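Local coordinates for 3-oxoacyl-[acyl-carrier-protein] reductase (PDB 3U9L) that probably reduces 3-oxoacyl-acyl-carrier-protein substrates with NADPH, as a member of the short-chain dehydrogenase/reductase family, at residues F100-A105 with A213-G218; P108-E113 with V205-A210; V249-V252 with K258-F261; A166-A171 with P260-V265. All blocks are in the same frame, centred on the assembly; numbering follows the deposited sequence.

Interaction 1: F100-A105 with A213-G218; sequences FGPAEA and AEYEAG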
loop_
_atom_site.group_PDB
_atom_site.type_symbol
_atom_site.label_atom_id
_atom_site.label_comp_id
_atom_site.label_asym_id
_atom_site.label_seq_id
_atom_site.Cartn_x
_atom_site.Cartn_y
_atom_site.Cartn_z
ATOM N N PHE A 100 -5.576 -13.763 -7.644
ATOM C CA PHE A 100 -4.640 -13.976 -8.734
ATOM C C PHE A 100 -5.269 -13.642 -10.075
ATOM O O PHE A 100 -6.376 -14.091 -10.371
ATOM C CB PHE A 100 -4.205 -15.455 -8.793
ATOM C CG PHE A 100 -3.068 -15.714 -9.754
ATOM C CD1 PHE A 100 -1.748 -15.521 -9.350
ATOM C CD2 PHE A 100 -3.300 -16.201 -11.043
ATOM C CE1 PHE A 100 -0.671 -15.777 -10.200
ATOM C CE2 PHE A 100 -2.222 -16.458 -11.915
ATOM C CZ PHE A 100 -0.914 -16.265 -11.485
ATOM N N GLY A 101 -4.540 -12.889 -10.897
ATOM C CA GLY A 101 -5.068 -12.491 -12.195
ATOM C C GLY A 101 -4.450 -11.175 -12.643
ATOM O O GLY A 101 -3.819 -10.451 -11.825
ATOM N N PRO A 102 -4.673 -10.835 -13.924
ATOM C CA PRO A 102 -4.180 -9.605 -14.520
ATOM C C PRO A 102 -4.849 -8.456 -13.799
ATOM O O PRO A 102 -6.080 -8.462 -13.600
ATOM C CB PRO A 102 -4.731 -9.624 -15.961
ATOM C CG PRO A 102 -5.429 -10.968 -16.145
ATOM C CD PRO A 102 -5.434 -11.705 -14.871
ATOM N N ALA A 103 -4.070 -7.446 -13.449
ATOM C CA ALA A 103 -4.591 -6.366 -12.588
ATOM C C ALA A 103 -5.732 -5.635 -13.271
ATOM O O ALA A 103 -6.691 -5.214 -12.621
ATOM C CB ALA A 103 -3.469 -5.373 -12.290
ATOM N N GLU A 104 -5.601 -5.424 -14.573
ATOM C CA GLU A 104 -6.619 -4.707 -15.356
ATOM C C GLU A 104 -7.978 -5.362 -15.291
ATOM O O GLU A 104 -8.976 -4.677 -15.445
ATOM C CB GLU A 104 -6.200 -4.596 -16.823
ATOM C CG GLU A 104 -6.940 -3.442 -17.604
ATOM C CD GLU A 104 -6.695 -3.478 -19.128
ATOM O OE1 GLU A 104 -5.555 -3.821 -19.540
ATOM O OE2 GLU A 104 -7.616 -3.104 -19.909
ATOM N N ALA A 105 -8.027 -6.687 -15.050
ATOM C CA ALA A 105 -9.282 -7.454 -15.073
ATOM C C ALA A 105 -10.009 -7.441 -13.737
ATOM O O ALA A 105 -11.173 -7.867 -13.627
ATOM C CB ALA A 105 -9.030 -8.942 -15.557
ATOM N N ALA A 213 -10.144 -12.742 -20.384
ATOM C CA ALA A 213 -10.041 -13.549 -21.618
ATOM C C ALA A 213 -9.220 -12.831 -22.690
ATOM O O ALA A 213 -8.464 -13.485 -23.415
ATOM C CB ALA A 213 -11.408 -13.994 -22.135
ATOM N N GLU A 214 -9.308 -11.501 -22.779
ATOM C CA GLU A 214 -8.410 -10.760 -23.676
ATOM C C GLU A 214 -6.969 -10.965 -23.337
ATOM O O GLU A 214 -6.125 -11.016 -24.238
ATOM C CB GLU A 214 -8.629 -9.235 -23.635
ATOM C CG GLU A 214 -9.741 -8.737 -24.467
ATOM C CD GLU A 214 -10.081 -7.263 -24.145
ATOM O OE1 GLU A 214 -9.173 -6.382 -24.193
ATOM O OE2 GLU A 214 -11.289 -6.995 -23.898
ATOM N N TYR A 215 -6.643 -11.006 -22.046
ATOM C CA TYR A 215 -5.245 -11.206 -21.641
ATOM C C TYR A 215 -4.762 -12.613 -22.064
ATOM O O TYR A 215 -3.642 -12.786 -22.538
ATOM C CB TYR A 215 -5.069 -10.968 -20.119
ATOM C CG TYR A 215 -4.713 -9.524 -19.777
ATOM C CD1 TYR A 215 -5.646 -8.524 -19.909
ATOM C CD2 TYR A 215 -3.417 -9.180 -19.398
ATOM C CE1 TYR A 215 -5.314 -7.158 -19.636
ATOM C CE2 TYR A 215 -3.052 -7.858 -19.130
ATOM C CZ TYR A 215 -4.002 -6.850 -19.245
ATOM O OH TYR A 215 -3.657 -5.556 -18.939
ATOM N N GLU A 216 -5.639 -13.597 -21.919
ATOM C CA GLU A 216 -5.327 -14.980 -22.234
ATOM C C GLU A 216 -5.173 -15.260 -23.741
ATOM O O GLU A 216 -4.457 -16.148 -24.136
ATOM C CB GLU A 216 -6.381 -15.877 -21.576
ATOM C CG GLU A 216 -6.158 -15.913 -20.066
ATOM C CD GLU A 216 -7.305 -16.564 -19.235
ATOM O OE1 GLU A 216 -8.417 -16.808 -19.820
ATOM O OE2 GLU A 216 -7.073 -16.846 -18.002
ATOM N N ALA A 217 -5.832 -14.469 -24.579
ATOM C CA ALA A 217 -5.771 -14.664 -26.012
ATOM C C ALA A 217 -4.754 -13.737 -26.665
ATOM O O ALA A 217 -4.456 -13.875 -27.844
ATOM C CB ALA A 217 -7.181 -14.442 -26.625
ATOM N N GLY A 218 -4.213 -12.776 -25.919
ATOM C CA GLY A 218 -3.227 -11.852 -26.495
ATOM C C GLY A 218 -1.805 -12.228 -26.103
ATOM O O GLY A 218 -1.526 -13.371 -25.840
HETATM O O HOH W 1 -3.165 -6.015 -16.059
#
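Pro102 lies against one face of the Tyr215 ring, and Glu104 accepts a hydrogen bond from its hydroxyl. The contact joins the loop that follows strand 90-93 of this Rossmann-type SDR fold to the last turns of helix 209-217. The tight part is the proline on the ring. Pro102 CB sits 3.9 Å from the centroid of the Tyr215 ring, 17° off the normal, which makes a CH-pi contact. The 3-10 turn 103-105 carries Glu104 past the ring. Glu104 CG is anti to the backbone N (chi1 -159°) and the chain runs extended, which brings the carboxylate to the hydroxyl, nearly perpendicular to the ring.

Away from Tyr215 the helix segment adds almost nothing to this contact. Glu214, Glu216 and Ala217 are exposed, though Glu214 pairs with Arg134 of the second subunit. A water links the Tyr215 hydroxyl to the backbone N of Glu104. Glu104 also pairs through OE2 with Arg211 of its own chain and through OE1 with that same Arg134. Trp181 of the second subunit meets the Tyr215 ring edge-to-face. Tyr215 OH donates to Glu104 OE1 over 2.6 Å, on the anti side of that oxygen, 22° out of the carboxylate plane.

Interaction 2: P108-E113 with V205-A210; sequences PEQFAE and VPDDHA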
loop_
_atom_site.group_PDB
_atom_site.type_symbol
_atom_site.label_atom_id
_atom_site.label_comp_id
_atom_site.label_asym_id
_atom_site.label_seq_id
_atom_site.Cartn_x
_atom_site.Cartn_y
_atom_site.Cartn_z
ATOM N N PRO A 108 -12.459 -1.927 -9.811
ATOM C CA PRO A 108 -12.118 -0.965 -8.758
ATOM C C PRO A 108 -12.668 -1.412 -7.408
ATOM O O PRO A 108 -12.008 -1.238 -6.384
ATOM C CB PRO A 108 -12.823 0.313 -9.216
ATOM C CG PRO A 108 -12.886 0.190 -10.696
ATOM C CD PRO A 108 -13.075 -1.273 -10.980
ATOM N N GLU A 109 -13.867 -1.984 -7.417
ATOM C CA GLU A 109 -14.487 -2.482 -6.195
ATOM C C GLU A 109 -13.699 -3.661 -5.639
ATOM O O GLU A 109 -13.551 -3.806 -4.425
ATOM C CB GLU A 109 -15.937 -2.893 -6.457
ATOM C CG GLU A 109 -16.833 -1.753 -6.912
ATOM C CD GLU A 109 -16.699 -1.463 -8.394
ATOM O OE1 GLU A 109 -16.002 -2.229 -9.090
ATOM O OE2 GLU A 109 -17.291 -0.467 -8.862
ATOM N N GLN A 110 -13.191 -4.501 -6.536
ATOM C CA GLN A 110 -12.393 -5.654 -6.140
ATOM C C GLN A 110 -11.186 -5.211 -5.321
ATOM O O GLN A 110 -10.907 -5.764 -4.258
ATOM C CB GLN A 110 -11.937 -6.440 -7.370
ATOM C CG GLN A 110 -13.012 -7.331 -7.971
ATOM C CD GLN A 110 -12.434 -8.493 -8.754
ATOM O OE1 GLN A 110 -12.059 -8.348 -9.917
ATOM N NE2 GLN A 110 -12.360 -9.656 -8.118
ATOM N N PHE A 111 -10.475 -4.207 -5.824
ATOM C CA PHE A 111 -9.310 -3.664 -5.122
ATOM C C PHE A 111 -9.766 -3.128 -3.765
ATOM O O PHE A 111 -9.101 -3.323 -2.749
ATOM C CB PHE A 111 -8.737 -2.501 -5.902
ATOM C CG PHE A 111 -7.745 -2.885 -6.941
ATOM C CD1 PHE A 111 -8.160 -3.400 -8.152
ATOM C CD2 PHE A 111 -6.399 -2.691 -6.724
ATOM C CE1 PHE A 111 -7.243 -3.746 -9.149
ATOM C CE2 PHE A 111 -5.458 -3.017 -7.724
ATOM C CZ PHE A 111 -5.881 -3.537 -8.941
ATOM N N ALA A 112 -10.897 -2.444 -3.740
ATOM C CA ALA A 112 -11.487 -1.927 -2.506
ATOM C C ALA A 112 -11.781 -3.017 -1.486
ATOM O O ALA A 112 -11.485 -2.873 -0.347
ATOM C CB ALA A 112 -12.704 -1.167 -2.779
ATOM N N GLU A 113 -12.333 -4.110 -1.954
ATOM C CA GLU A 113 -12.687 -5.215 -1.089
ATOM C C GLU A 113 -11.449 -5.824 -0.452
ATOM O O GLU A 113 -11.439 -6.188 0.675
ATOM C CB GLU A 113 -13.490 -6.273 -1.831
ATOM C CG GLU A 113 -13.707 -7.481 -1.021
ATOM C CD GLU A 113 -14.385 -8.630 -1.740
ATOM O OE1 GLU A 113 -14.494 -8.613 -2.963
ATOM O OE2 GLU A 113 -14.786 -9.564 -1.054
ATOM N N VAL A 205 -10.347 -14.342 -7.960
ATOM C CA VAL A 205 -9.959 -14.079 -9.326
ATOM C C VAL A 205 -10.713 -12.852 -9.845
ATOM O O VAL A 205 -11.620 -12.378 -9.206
ATOM C CB VAL A 205 -10.277 -15.292 -10.262
ATOM C CG1 VAL A 205 -9.368 -16.476 -9.944
ATOM C CG2 VAL A 205 -11.750 -15.676 -10.155
ATOM N N PRO A 206 -10.328 -12.346 -11.000
ATOM C CA PRO A 206 -11.002 -11.155 -11.529
ATOM C C PRO A 206 -12.489 -11.358 -11.808
ATOM O O PRO A 206 -12.875 -12.429 -12.281
ATOM C CB PRO A 206 -10.236 -10.868 -12.812
ATOM C CG PRO A 206 -8.823 -11.464 -12.540
ATOM C CD PRO A 206 -9.044 -12.634 -11.676
ATOM N N ASP A 207 -13.307 -10.359 -11.471
ATOM C CA ASP A 207 -14.726 -10.358 -11.842
ATOM C C ASP A 207 -14.946 -10.062 -13.327
ATOM O O ASP A 207 -16.020 -10.356 -13.825
ATOM C CB ASP A 207 -15.505 -9.280 -11.075
ATOM C CG ASP A 207 -15.809 -9.665 -9.648
ATOM O OD1 ASP A 207 -15.747 -10.869 -9.323
ATOM O OD2 ASP A 207 -16.114 -8.748 -8.833
ATOM N N ASP A 208 -13.980 -9.430 -14.001
ATOM C CA ASP A 208 -14.132 -9.027 -15.393
ATOM C C ASP A 208 -13.593 -10.141 -16.310
ATOM O O ASP A 208 -12.468 -10.086 -16.796
ATOM C CB ASP A 208 -13.422 -7.691 -15.693
ATOM C CG ASP A 208 -13.770 -7.112 -17.090
ATOM O OD1 ASP A 208 -14.310 -7.868 -17.947
ATOM O OD2 ASP A 208 -13.475 -5.916 -17.348
ATOM N N HIS A 209 -14.424 -11.150 -16.555
ATOM C CA HIS A 209 -13.992 -12.345 -17.256
ATOM C C HIS A 209 -13.574 -12.048 -18.671
ATOM O O HIS A 209 -12.584 -12.588 -19.164
ATOM C CB HIS A 209 -15.127 -13.393 -17.261
ATOM C CG HIS A 209 -15.529 -13.840 -15.893
ATOM N ND1 HIS A 209 -14.612 -14.048 -14.874
ATOM C CD2 HIS A 209 -16.747 -14.090 -15.353
ATOM C CE1 HIS A 209 -15.244 -14.411 -13.773
ATOM N NE2 HIS A 209 -16.543 -14.450 -14.037
ATOM N N ALA A 210 -14.339 -11.201 -19.335
ATOM C CA ALA A 210 -14.037 -10.816 -20.705
ATOM C C ALA A 210 -12.668 -10.141 -20.832
ATOM O O ALA A 210 -11.923 -10.439 -21.767
ATOM C CB ALA A 210 -15.118 -9.874 -21.223
#
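The amide of Gln110 lies almost flat on the carboxylate of Asp207. The two planes are 9° apart and stacked, with Gln110 CD 3.7 Å from Asp207 CG. One carbon back along the chain, Gln110 CG comes 3.5 Å from Asp207 OD2. The same amide also bonds the backbone of 205-207 at two points. Its NE2 donates to Val205 O over 3.0 Å, and this acceptor lies close to the amide plane. Its OE1 accepts from Asp207 N over 2.8 Å in a nearly straight bond, with an N-H...O angle of 171°. That donor stands well above the carbonyl plane and not on a lone pair. Gln110 CG lies anti to its own carbonyl carbon (chi1 -78°), and the chain runs extended from there, which carries the amide away from the helix to the loop.

The contact thus ties the first turns of helix 108-136, a core helix of the SDR fold, to the segment that leads into helix 209-217. Asp208 is the N-cap of that second helix, and its OD1 accepts from Arg211 N. Its OD2 pairs with Arg127 of the second subunit. Replacing Gln110 with a leucine would probably leave Val205 O and Asp207 N without these partners and let the loop shift against the helix. Gln110 OE1 has a second donor in Thr107 N, just before the helix. With NE2 held by Val205 O, both ends of the amide are engaged, which fixes its rotation. Pro206 approaches the same OE1 with its CA, at 3.4 Å.

Interaction 3: V249-V252 with K258-F261; sequences VRVV and KRPF
Arg259 CG stands anti to its own carbonyl carbon (chi1 -61°), and the chain runs extended from CG to NE. This takes the guanidinium across to the C-terminal end of helix 242-252, where Val251 and Val252 present their carbonyl oxygens. Two nitrogens of the arginine are used, one for each oxygen. Arg259 NE donates to Val251 O over 2.9 Å. Arg259 NH2 donates to Val252 O over 3.0 Å, and this bond is the straighter of the two at 173°. Both oxygens lie at the edge of the guanidinium, close to its plane, so the pair of bonds keeps the flat group from turning. Each donor is tilted from the plane of the carbonyl it meets.

The third nitrogen, NH1, forms a salt bridge with Glu184 on strand 183-190. The cation therefore lies between a helix end and an acid. The carbonyls at a helix C-terminus carry the negative end of the helix dipole, which would be expected to favour a positive charge here.

Apolar contacts lie beside the polar ones. Val251 CG1 lies 4.1 Å from Arg259 CD, against the aliphatic part of the arginine. The other branch of the valine, CG2, comes 4.3 Å from Pro260 CG. The CB of Val252 is directed away from 258-261, and its side chain touches Leu25 of helix 16-27. The arginine thus bonds the last two carbonyls of helix 242-252 and ties them to the short connection into the edge strand 262-265 of the Rossmann-type sheet.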
loop_
_atom_site.group_PDB
_atom_site.type_symbol
_atom_site.label_atom_id
_atom_site.label_comp_id
_atom_site.label_asym_id
_atom_site.label_seq_id
_atom_site.Cartn_x
_atom_site.Cartn_y
_atom_site.Cartn_z
ATOM N N VAL A 249 6.183 -17.115 18.688
ATOM C CA VAL A 249 6.351 -17.540 20.072
ATOM C C VAL A 249 7.638 -16.940 20.612
ATOM O O VAL A 249 7.630 -16.408 21.714
ATOM C CB VAL A 249 6.407 -19.084 20.165
ATOM C CG1 VAL A 249 6.875 -19.525 21.557
ATOM C CG2 VAL A 249 5.042 -19.710 19.745
ATOM N N ARG A 250 8.727 -16.996 19.831
ATOM C CA ARG A 250 10.003 -16.353 20.240
ATOM C C ARG A 250 9.911 -14.848 20.424
ATOM O O ARG A 250 10.476 -14.308 21.367
ATOM C CB ARG A 250 11.154 -16.654 19.270
ATOM C CG ARG A 250 11.788 -18.003 19.513
ATOM C CD ARG A 250 13.058 -18.259 18.611
ATOM N NE ARG A 250 12.727 -18.087 17.187
ATOM C CZ ARG A 250 12.525 -19.077 16.322
ATOM N NH1 ARG A 250 12.637 -20.363 16.713
ATOM N NH2 ARG A 250 12.196 -18.772 15.067
ATOM N N VAL A 251 9.234 -14.136 19.522
ATOM C CA VAL A 251 9.020 -12.693 19.773
ATOM C C VAL A 251 8.285 -12.432 21.087
ATOM O O VAL A 251 8.698 -11.598 21.913
ATOM C CB VAL A 251 8.241 -12.056 18.599
ATOM C CG1 VAL A 251 7.796 -10.634 18.930
ATOM C CG2 VAL A 251 9.108 -12.081 17.322
ATOM N N VAL A 252 7.154 -13.108 21.254
ATOM C CA VAL A 252 6.360 -12.935 22.461
ATOM C C VAL A 252 7.180 -13.309 23.710
ATOM O O VAL A 252 7.108 -12.636 24.704
ATOM C CB VAL A 252 5.047 -13.739 22.409
ATOM C CG1 VAL A 252 4.421 -13.765 23.763
ATOM C CG2 VAL A 252 4.103 -13.102 21.401
ATOM N N LYS A 258 13.152 -5.479 24.263
ATOM C CA LYS A 258 14.165 -6.106 23.405
ATOM C C LYS A 258 13.600 -6.899 22.211
ATOM O O LYS A 258 14.312 -7.695 21.598
ATOM C CB LYS A 258 15.079 -7.035 24.215
ATOM C CG LYS A 258 15.842 -6.338 25.389
ATOM C CD LYS A 258 17.000 -7.272 25.887
ATOM C CE LYS A 258 16.574 -8.296 26.973
ATOM N NZ LYS A 258 16.218 -7.663 28.325
ATOM N N ARG A 259 12.333 -6.709 21.891
ATOM C CA ARG A 259 11.774 -7.367 20.703
ATOM C C ARG A 259 12.273 -6.812 19.352
ATOM O O ARG A 259 12.370 -5.597 19.166
ATOM C CB ARG A 259 10.254 -7.350 20.799
ATOM C CG ARG A 259 9.804 -8.097 22.031
ATOM C CD ARG A 259 8.332 -8.155 22.129
ATOM N NE ARG A 259 7.891 -9.088 23.170
ATOM C CZ ARG A 259 7.332 -8.722 24.328
ATOM N NH1 ARG A 259 7.103 -7.439 24.587
ATOM N NH2 ARG A 259 6.932 -9.652 25.195
ATOM N N PRO A 260 12.559 -7.709 18.387
ATOM C CA PRO A 260 13.010 -7.225 17.078
ATOM C C PRO A 260 11.870 -6.454 16.446
ATOM O O PRO A 260 10.725 -6.847 16.670
ATOM C CB PRO A 260 13.237 -8.506 16.261
ATOM C CG PRO A 260 12.644 -9.695 17.120
ATOM C CD PRO A 260 12.148 -9.132 18.419
ATOM N N PHE A 261 12.176 -5.449 15.630
ATOM C CA PHE A 261 11.166 -4.743 14.845
ATOM C C PHE A 261 10.544 -5.571 13.663
ATOM O O PHE A 261 9.358 -5.527 13.484
ATOM C CB PHE A 261 11.743 -3.420 14.313
ATOM C CG PHE A 261 10.728 -2.546 13.628
ATOM C CD1 PHE A 261 9.707 -1.964 14.350
ATOM C CD2 PHE A 261 10.800 -2.306 12.260
ATOM C CE1 PHE A 261 8.764 -1.156 13.733
ATOM C CE2 PHE A 261 9.860 -1.481 11.626
ATOM C CZ PHE A 261 8.835 -0.910 12.368
#

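Interaction 4: A166-A171 with P260-V265; sequences AMDAIA and PFRVHV
The helical segment 166-171 and the strand 262-265 are well separated as backbones. The nearest pair of CA atoms, those of Asp168 and Arg262, is 10.7 Å apart. The long Arg262 side chain and the short Asp168 bridge that distance, coming from opposite directions. Arg262 runs extended from CG to NE and meets the carboxylate end-on. Its NH1 donates to Asp168 OD1 over 2.7 Å, and its NH2 donates to Asp168 OD2 over 2.8 Å. Both oxygens use their syn lone pairs. The carboxylate and guanidinium planes are 18° apart, so this is a nearly flat, two-pronged salt bridge. Asp168 CG is anti to the backbone N (chi1 -163°), which swings the carboxylate off the helix toward the strand.

In this SDR fold, helix 158-179 packs on the parallel sheet and 262-265 is its edge strand within the chain. The bridge is buried between them. Asp168 OD2 also accepts from Ser145 OG, just past strand 139-144. An asparagine in place of Asp168 would probably leave the buried guanidinium without one of its balancing charges and weaken the two-pronged grip. Arg262 has a further acid partner, as its NE pairs with Asp280 of helix 272-289. Phe276 of that helix makes a cation-pi contact with the guanidinium. Ile187 of strand 183-190 touches both Asp168 and Arg262.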
loop_
_atom_site.group_PDB
_atom_site.type_symbol
_atom_site.label_atom_id
_atom_site.label_comp_id
_atom_site.label_asym_id
_atom_site.label_seq_id
_atom_site.Cartn_x
_atom_site.Cartn_y
_atom_site.Cartn_z
ATOM N N ALA A 166 0.291 -1.495 1.723
ATOM C CA ALA A 166 -0.341 -0.426 2.526
ATOM C C ALA A 166 -0.320 -0.889 3.962
ATOM O O ALA A 166 -0.031 -0.090 4.852
ATOM C CB ALA A 166 -1.770 -0.174 2.075
HETATM N N MSE A 167 -0.619 -2.172 4.208
HETATM C CA MSE A 167 -0.672 -2.643 5.597
HETATM C C MSE A 167 0.682 -2.521 6.327
HETATM O O MSE A 167 0.758 -2.144 7.505
HETATM C CB MSE A 167 -1.167 -4.104 5.712
HETATM C CG MSE A 167 -1.491 -4.492 7.177
HETATM SE SE MSE A 167 -0.774 -6.341 7.580
HETATM C CE MSE A 167 1.120 -5.800 7.842
ATOM N N ASP A 168 1.753 -2.865 5.620
ATOM C CA ASP A 168 3.056 -2.685 6.222
ATOM C C ASP A 168 3.371 -1.192 6.523
ATOM O O ASP A 168 3.941 -0.905 7.553
ATOM C CB ASP A 168 4.141 -3.304 5.349
ATOM C CG ASP A 168 5.433 -3.520 6.105
ATOM O OD1 ASP A 168 6.187 -2.554 6.182
ATOM O OD2 ASP A 168 5.708 -4.647 6.595
ATOM N N ALA A 169 3.031 -0.277 5.598
ATOM C CA ALA A 169 3.243 1.158 5.763
ATOM C C ALA A 169 2.507 1.647 7.011
ATOM O O ALA A 169 3.020 2.441 7.766
ATOM C CB ALA A 169 2.771 1.924 4.523
ATOM N N ILE A 170 1.304 1.142 7.213
ATOM C CA ILE A 170 0.493 1.477 8.383
ATOM C C ILE A 170 1.099 0.917 9.656
ATOM O O ILE A 170 1.142 1.611 10.685
ATOM C CB ILE A 170 -0.940 0.962 8.237
ATOM C CG1 ILE A 170 -1.610 1.766 7.114
ATOM C CG2 ILE A 170 -1.733 1.041 9.662
ATOM C CD1 ILE A 170 -2.851 1.198 6.554
ATOM N N ALA A 171 1.610 -0.285 9.609
ATOM C CA ALA A 171 2.205 -0.880 10.813
ATOM C C ALA A 171 3.360 -0.016 11.315
ATOM O O ALA A 171 3.592 0.153 12.518
ATOM C CB ALA A 171 2.718 -2.298 10.495
ATOM N N PRO A 260 12.559 -7.709 18.387
ATOM C CA PRO A 260 13.010 -7.225 17.078
ATOM C C PRO A 260 11.870 -6.454 16.446
ATOM O O PRO A 260 10.725 -6.847 16.670
ATOM C CB PRO A 260 13.237 -8.506 16.261
ATOM C CG PRO A 260 12.644 -9.695 17.120
ATOM C CD PRO A 260 12.148 -9.132 18.419
ATOM N N PHE A 261 12.176 -5.449 15.630
ATOM C CA PHE A 261 11.166 -4.743 14.845
ATOM C C PHE A 261 10.544 -5.571 13.663
ATOM O O PHE A 261 9.358 -5.527 13.484
ATOM C CB PHE A 261 11.743 -3.420 14.313
ATOM C CG PHE A 261 10.728 -2.546 13.628
ATOM C CD1 PHE A 261 9.707 -1.964 14.350
ATOM C CD2 PHE A 261 10.800 -2.306 12.260
ATOM C CE1 PHE A 261 8.764 -1.156 13.733
ATOM C CE2 PHE A 261 9.860 -1.481 11.626
ATOM C CZ PHE A 261 8.835 -0.910 12.368
ATOM N N ARG A 262 11.367 -6.325 12.962
ATOM C CA ARG A 262 10.912 -7.236 11.928
ATOM C C ARG A 262 11.547 -8.599 12.067
ATOM O O ARG A 262 12.680 -8.679 12.437
ATOM C CB ARG A 262 11.201 -6.733 10.532
ATOM C CG ARG A 262 10.499 -5.544 10.118
ATOM C CD ARG A 262 10.821 -5.216 8.728
ATOM N NE ARG A 262 10.139 -4.021 8.332
ATOM C CZ ARG A 262 8.901 -3.964 7.915
ATOM N NH1 ARG A 262 8.400 -2.804 7.621
ATOM N NH2 ARG A 262 8.295 -5.024 7.512
ATOM N N VAL A 263 10.818 -9.651 11.729
ATOM C CA VAL A 263 11.396 -11.007 11.767
ATOM C C VAL A 263 11.058 -11.559 10.388
ATOM O O VAL A 263 9.904 -11.503 9.963
ATOM C CB VAL A 263 10.825 -11.907 12.928
ATOM C CG1 VAL A 263 11.343 -13.329 12.836
ATOM C CG2 VAL A 263 11.193 -11.342 14.298
ATOM N N HIS A 264 12.083 -12.007 9.670
ATOM C CA HIS A 264 11.964 -12.533 8.311
ATOM C C HIS A 264 11.900 -14.061 8.379
ATOM O O HIS A 264 12.769 -14.694 8.976
ATOM C CB HIS A 264 13.110 -12.001 7.426
ATOM C CG HIS A 264 13.100 -10.502 7.315
ATOM N ND1 HIS A 264 12.257 -9.825 6.455
ATOM C CD2 HIS A 264 13.769 -9.542 8.004
ATOM C CE1 HIS A 264 12.414 -8.519 6.624
ATOM N NE2 HIS A 264 13.312 -8.314 7.562
ATOM N N VAL A 265 10.858 -14.645 7.801
ATOM C CA VAL A 265 10.742 -16.101 7.717
ATOM C C VAL A 265 10.441 -16.491 6.280
ATOM O O VAL A 265 9.285 -16.599 5.892
ATOM C CB VAL A 265 9.626 -16.602 8.619
ATOM C CG1 VAL A 265 9.568 -18.159 8.632
ATOM C CG2 VAL A 265 9.789 -16.057 10.080
#

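Overall arrangement
Interactions 1 and 2 form one neighbourhood, with centres 11 Å apart. Both use helix 209-217, and Ala105 O lies 3.2 Å from Asp208 N, a probable hydrogen bond between them. Interactions 3 and 4 form a second neighbourhood, with centres 12 Å apart. They share Pro260 and Phe261, and Val251 CG2 packs 3.7 Å from Val263 CG2. Interactions 1 and 3 lie on opposite sides of the chain's centre, their own centres about 41 Å apart. The second subunit touches interactions 1, 2 and 4 but not 3. Helix 158-179, used by interaction 4, probably begins at the active site, as in other SDR enzymes, with the Tyr-x-x-x-Lys motif at its start.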